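Local coordinates for protein Nsp15 (Middle East respiratory syndrome-related coronavirus, PDB 5YVD) that probably cleaves viral RNA on the 3' side of uridylates, as a hexameric endoribonuclease of the coronavirus Nsp15 (EndoU) family, at residues 200-205 with 209-214; 217-222 with 232-237. All blocks are in the same frame, centred on the assembly; numbering follows the deposited sequence.

Contact 1. Residues 200-205 with 209-214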
# COMPACT_ATOMS: atom_id res chain seq x y z
N PHE A 200 20.19 0.99 32.36
CA PHE A 200 21.63 1.07 32.64
C PHE A 200 21.93 0.87 34.13
O PHE A 200 21.46 1.64 34.98
CB PHE A 200 22.23 2.42 32.19
CG PHE A 200 23.75 2.46 32.22
CD1 PHE A 200 24.49 2.36 31.06
CD2 PHE A 200 24.44 2.58 33.42
CE1 PHE A 200 25.87 2.37 31.08
CE2 PHE A 200 25.82 2.57 33.45
CZ PHE A 200 26.54 2.46 32.27
N LEU A 201 22.74 -0.14 34.44
CA LEU A 201 23.11 -0.41 35.81
C LEU A 201 24.61 -0.52 35.91
O LEU A 201 25.22 -1.23 35.13
CB LEU A 201 22.46 -1.70 36.33
CG LEU A 201 21.24 -1.48 37.23
CD1 LEU A 201 20.03 -0.93 36.46
CD2 LEU A 201 20.88 -2.77 37.97
N PRO A 202 25.21 0.17 36.90
CA PRO A 202 26.65 0.13 37.05
C PRO A 202 27.10 -1.27 37.42
O PRO A 202 26.32 -2.03 37.97
CB PRO A 202 26.93 1.13 38.18
CG PRO A 202 25.68 1.16 38.97
CD PRO A 202 24.57 0.97 37.97
N LEU A 203 28.34 -1.58 37.10
CA LEU A 203 28.82 -2.94 37.21
C LEU A 203 30.08 -3.06 38.07
O LEU A 203 30.56 -4.15 38.27
CB LEU A 203 29.12 -3.47 35.81
CG LEU A 203 27.93 -3.78 34.90
CD1 LEU A 203 28.40 -3.97 33.46
CD2 LEU A 203 27.17 -5.01 35.40
N SER A 204 30.59 -1.94 38.58
CA SER A 204 31.81 -1.92 39.38
C SER A 204 31.82 -0.67 40.26
O SER A 204 31.02 0.23 40.09
CB SER A 204 33.02 -1.89 38.45
OG SER A 204 33.20 -0.58 37.93
N ASP A 205 32.76 -0.61 41.20
CA ASP A 205 32.85 0.55 42.08
C ASP A 205 33.22 1.83 41.32
O ASP A 205 32.68 2.91 41.58
CB ASP A 205 33.88 0.29 43.17
CG ASP A 205 33.31 -0.49 44.32
OD1 ASP A 205 32.08 -0.37 44.57
OD2 ASP A 205 34.09 -1.20 44.96
N ASP A 209 31.03 5.40 41.21
CA ASP A 209 31.58 6.68 41.55
C ASP A 209 31.37 7.60 40.33
O ASP A 209 30.97 8.76 40.47
CB ASP A 209 33.07 6.57 41.92
CG ASP A 209 33.30 5.94 43.30
OD1 ASP A 209 32.34 5.73 44.08
OD2 ASP A 209 34.47 5.66 43.61
N PHE A 210 31.60 7.05 39.14
CA PHE A 210 31.51 7.84 37.95
C PHE A 210 30.15 8.52 37.86
O PHE A 210 30.06 9.71 37.53
CB PHE A 210 31.78 7.02 36.70
CG PHE A 210 31.74 7.85 35.44
CD1 PHE A 210 32.84 8.59 35.05
CD2 PHE A 210 30.60 7.92 34.67
CE1 PHE A 210 32.81 9.36 33.89
CE2 PHE A 210 30.56 8.68 33.52
CZ PHE A 210 31.67 9.40 33.12
N LEU A 211 29.10 7.77 38.14
CA LEU A 211 27.75 8.28 37.95
C LEU A 211 27.36 9.32 38.98
O LEU A 211 26.46 10.11 38.69
CB LEU A 211 26.72 7.16 37.97
CG LEU A 211 26.94 6.18 36.84
CD1 LEU A 211 25.97 5.02 37.01
CD2 LEU A 211 26.75 6.90 35.52
N SER A 212 28.01 9.31 40.15
CA SER A 212 27.68 10.22 41.25
C SER A 212 28.70 11.32 41.51
O SER A 212 28.32 12.35 41.98
CB SER A 212 27.48 9.45 42.56
OG SER A 212 28.72 8.93 43.04
N PHE A 213 29.97 11.11 41.21
CA PHE A 213 31.03 12.10 41.59
C PHE A 213 31.11 13.34 40.70
O PHE A 213 30.94 13.27 39.49
CB PHE A 213 32.42 11.45 41.54
CG PHE A 213 32.71 10.53 42.69
CD1 PHE A 213 34.01 10.37 43.15
CD2 PHE A 213 31.69 9.82 43.33
CE1 PHE A 213 34.27 9.52 44.22
CE2 PHE A 213 31.96 8.97 44.39
CZ PHE A 213 33.25 8.81 44.83
N ASP A 214 31.41 14.48 41.30
CA ASP A 214 31.96 15.59 40.53
C ASP A 214 33.15 15.10 39.69
O ASP A 214 33.94 14.29 40.17
CB ASP A 214 32.45 16.69 41.46
CG ASP A 214 32.87 17.91 40.70
OD1 ASP A 214 34.09 18.20 40.62
OD2 ASP A 214 31.99 18.56 40.13
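The contact sets loop 200-204 and the first turn of the short helix 205-212 against that helix's last turn, in the EndoU domain. The chain turns from the loop into the helix, and L211 reaches back to the loop with one methyl group. Its CD1 lies 4.2 Å from CB of P202 and 4.3 Å from CE2 of F200, so a single branch serves both loop residues. CG of L211 is anti to its carbonyl carbon, chi1 -62°. With chi2 174°, CD1 lies anti to CA, at the outer end of the side chain. It approaches the F200 ring obliquely. That ring also stacks on Y252, and I249 of helix 248-255 touches both F200 and L211.

The backbone tie is an i to i+4 helical bond. D209 N donates to D205 O at 3.0 Å, and the N-H...O angle of 167° makes it nearly straight. S204 is the N-cap just ahead, its OG bonded to the backbone N of E207. Farther along, D209 O accepts from both S212 N (3.0 Å) and F213 N (2.7 Å). CB of D209 sits over the centre of the F213 ring, 3.5 Å above its plane. OD2 of D209 takes a hydrogen bond from Y222 and a salt bridge from K221. The chemistry thus divides in two. Backbone bonds and the serine cap set the helix start, while the loop meets the last turn through light apolar packing on one leucine methyl.

Contact 2. Residues 217-222 with 232-237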
# COMPACT_ATOMS: atom_id res chain seq x y z
N VAL A 217 36.83 15.34 41.19
CA VAL A 217 37.05 14.41 42.30
C VAL A 217 37.33 12.97 41.80
O VAL A 217 38.06 12.20 42.42
CB VAL A 217 35.83 14.41 43.25
CG1 VAL A 217 35.93 13.34 44.32
CG2 VAL A 217 35.66 15.78 43.90
N PHE A 218 36.72 12.62 40.68
CA PHE A 218 36.83 11.28 40.12
C PHE A 218 38.16 11.14 39.37
O PHE A 218 38.93 10.18 39.59
CB PHE A 218 35.62 11.00 39.21
CG PHE A 218 35.62 9.63 38.57
CD1 PHE A 218 34.93 8.58 39.16
CD2 PHE A 218 36.29 9.41 37.38
CE1 PHE A 218 34.93 7.32 38.59
CE2 PHE A 218 36.31 8.17 36.80
CZ PHE A 218 35.63 7.11 37.40
N ILE A 219 38.44 12.09 38.47
CA ILE A 219 39.68 12.10 37.73
C ILE A 219 40.86 11.89 38.69
O ILE A 219 41.75 11.06 38.42
CB ILE A 219 39.86 13.41 36.90
CG1 ILE A 219 38.93 13.39 35.68
CG2 ILE A 219 41.29 13.55 36.40
CD1 ILE A 219 38.89 14.68 34.90
N LYS A 220 40.83 12.61 39.81
CA LYS A 220 41.92 12.55 40.78
C LYS A 220 41.91 11.28 41.63
O LYS A 220 42.98 10.74 41.94
CB LYS A 220 41.93 13.80 41.66
CG LYS A 220 42.30 15.05 40.88
CD LYS A 220 41.96 16.32 41.65
CE LYS A 220 42.40 17.56 40.87
NZ LYS A 220 42.06 18.84 41.56
N LYS A 221 40.74 10.78 42.00
CA LYS A 221 40.66 9.51 42.71
C LYS A 221 41.29 8.33 41.97
O LYS A 221 41.88 7.44 42.60
CB LYS A 221 39.22 9.16 43.01
CG LYS A 221 39.02 7.75 43.54
CD LYS A 221 37.77 7.65 44.39
CE LYS A 221 37.50 6.20 44.77
NZ LYS A 221 36.32 6.07 45.65
N TYR A 222 41.16 8.31 40.64
CA TYR A 222 41.59 7.16 39.83
C TYR A 222 42.84 7.46 38.99
O TYR A 222 43.25 6.64 38.17
CB TYR A 222 40.42 6.64 38.96
CG TYR A 222 39.32 5.99 39.78
CD1 TYR A 222 38.13 6.66 40.04
CD2 TYR A 222 39.49 4.71 40.32
CE1 TYR A 222 37.14 6.08 40.81
CE2 TYR A 222 38.50 4.12 41.09
CZ TYR A 222 37.32 4.81 41.34
OH TYR A 222 36.34 4.26 42.12
N VAL A 232 36.89 12.95 26.60
CA VAL A 232 36.58 11.65 26.05
C VAL A 232 35.31 11.06 26.68
O VAL A 232 34.40 10.62 25.99
CB VAL A 232 37.78 10.68 26.20
CG1 VAL A 232 37.42 9.30 25.70
CG2 VAL A 232 38.99 11.18 25.43
N VAL A 233 35.25 11.04 28.00
CA VAL A 233 34.16 10.36 28.69
C VAL A 233 33.03 11.31 29.11
O VAL A 233 31.87 11.12 28.72
CB VAL A 233 34.70 9.60 29.91
CG1 VAL A 233 33.64 8.65 30.44
CG2 VAL A 233 35.95 8.82 29.51
N TYR A 234 33.36 12.34 29.86
CA TYR A 234 32.34 13.28 30.32
C TYR A 234 31.68 14.00 29.18
O TYR A 234 30.47 14.25 29.22
CB TYR A 234 32.93 14.28 31.27
CG TYR A 234 33.25 13.66 32.58
CD1 TYR A 234 32.24 13.47 33.53
CD2 TYR A 234 34.53 13.24 32.89
CE1 TYR A 234 32.50 12.89 34.75
CE2 TYR A 234 34.81 12.66 34.10
CZ TYR A 234 33.79 12.49 35.03
OH TYR A 234 34.04 11.91 36.25
N GLY A 235 32.47 14.30 28.15
CA GLY A 235 32.01 15.03 26.98
C GLY A 235 32.22 16.51 27.19
O GLY A 235 32.13 16.99 28.30
N ASP A 236 32.53 17.21 26.11
CA ASP A 236 32.65 18.67 26.07
C ASP A 236 31.51 19.25 25.21
O ASP A 236 31.40 18.95 24.00
CB ASP A 236 34.00 19.01 25.48
CG ASP A 236 34.25 20.48 25.40
OD1 ASP A 236 33.38 21.31 25.76
OD2 ASP A 236 35.36 20.79 24.95
N PHE A 237 30.68 20.07 25.85
CA PHE A 237 29.50 20.70 25.24
C PHE A 237 29.66 22.22 25.18
O PHE A 237 28.66 22.93 25.00
CB PHE A 237 28.26 20.31 26.05
CG PHE A 237 28.21 18.85 26.39
CD1 PHE A 237 27.61 17.95 25.51
CD2 PHE A 237 28.83 18.36 27.53
CE1 PHE A 237 27.61 16.59 25.77
CE2 PHE A 237 28.83 17.01 27.81
CZ PHE A 237 28.22 16.12 26.93
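The last turns of helix 215-221 and helix 229-234 come no nearer than 10.5 Å between CA atoms, at I219 and Y234, and no backbone hydrogen bond joins them. The gap is bridged by side chains, chiefly Y234. Its phenol reaches across to the other helix and ends against F218. Y234 OH lies 3.5 Å from both CB and CD2 of F218, beside the corner where the ring joins the side chain, and meets the ring obliquely. No hydrogen bond forms across the contact, and the meeting is van der Waals packing. CG of F218 is anti to the backbone N, chi1 -180°, which leaves CB and the CD2 side of the ring next to the phenol oxygen. I219 adds a looser touch: its CG1 is 4.5 Å from CE2 of Y234. Within segment 217-222, CD1 of Y222 stands 3.5 Å above one face of the F218 ring, offset toward the rim.

Y234 lies in a wider, pi-type turn at 232-234. G235 is the first residue to leave helical backbone angles. Its phi is 91°, and at these angles a side chain would press on the preceding carbonyl O. F218 and Y234 are both buried. Around them, F210 of helix 205-212 meets the F218 ring edge-to-face and the Y234 ring with planes at about 30°. L296 of helix 296-304 also touches F218. The contact therefore packs helix 215-221 against helix 229-234 beside helices 205-212 and 296-304.

Contacts 1 and 2 follow one another along the chain, with centres about 12 Å apart. Both involve helix 205-212: contact 1 joins its two ends, and its D209 and F210 meet the residues of contact 2. The polar join is D209 OD2, which lies 2.8 Å from K221 NZ and 2.8 Å from Y222 OH. This pairing probably offsets the carboxylate charge and ties the end of helix 215-221 to the preceding helix. F210 adds packing, its ring reaching V233 (F210 CZ to V233 CG1 3.4 Å). No other subunit touches either contact. Both are structural contacts of the probable catalytic (EndoU) domain, and no active-site role is assigned to either.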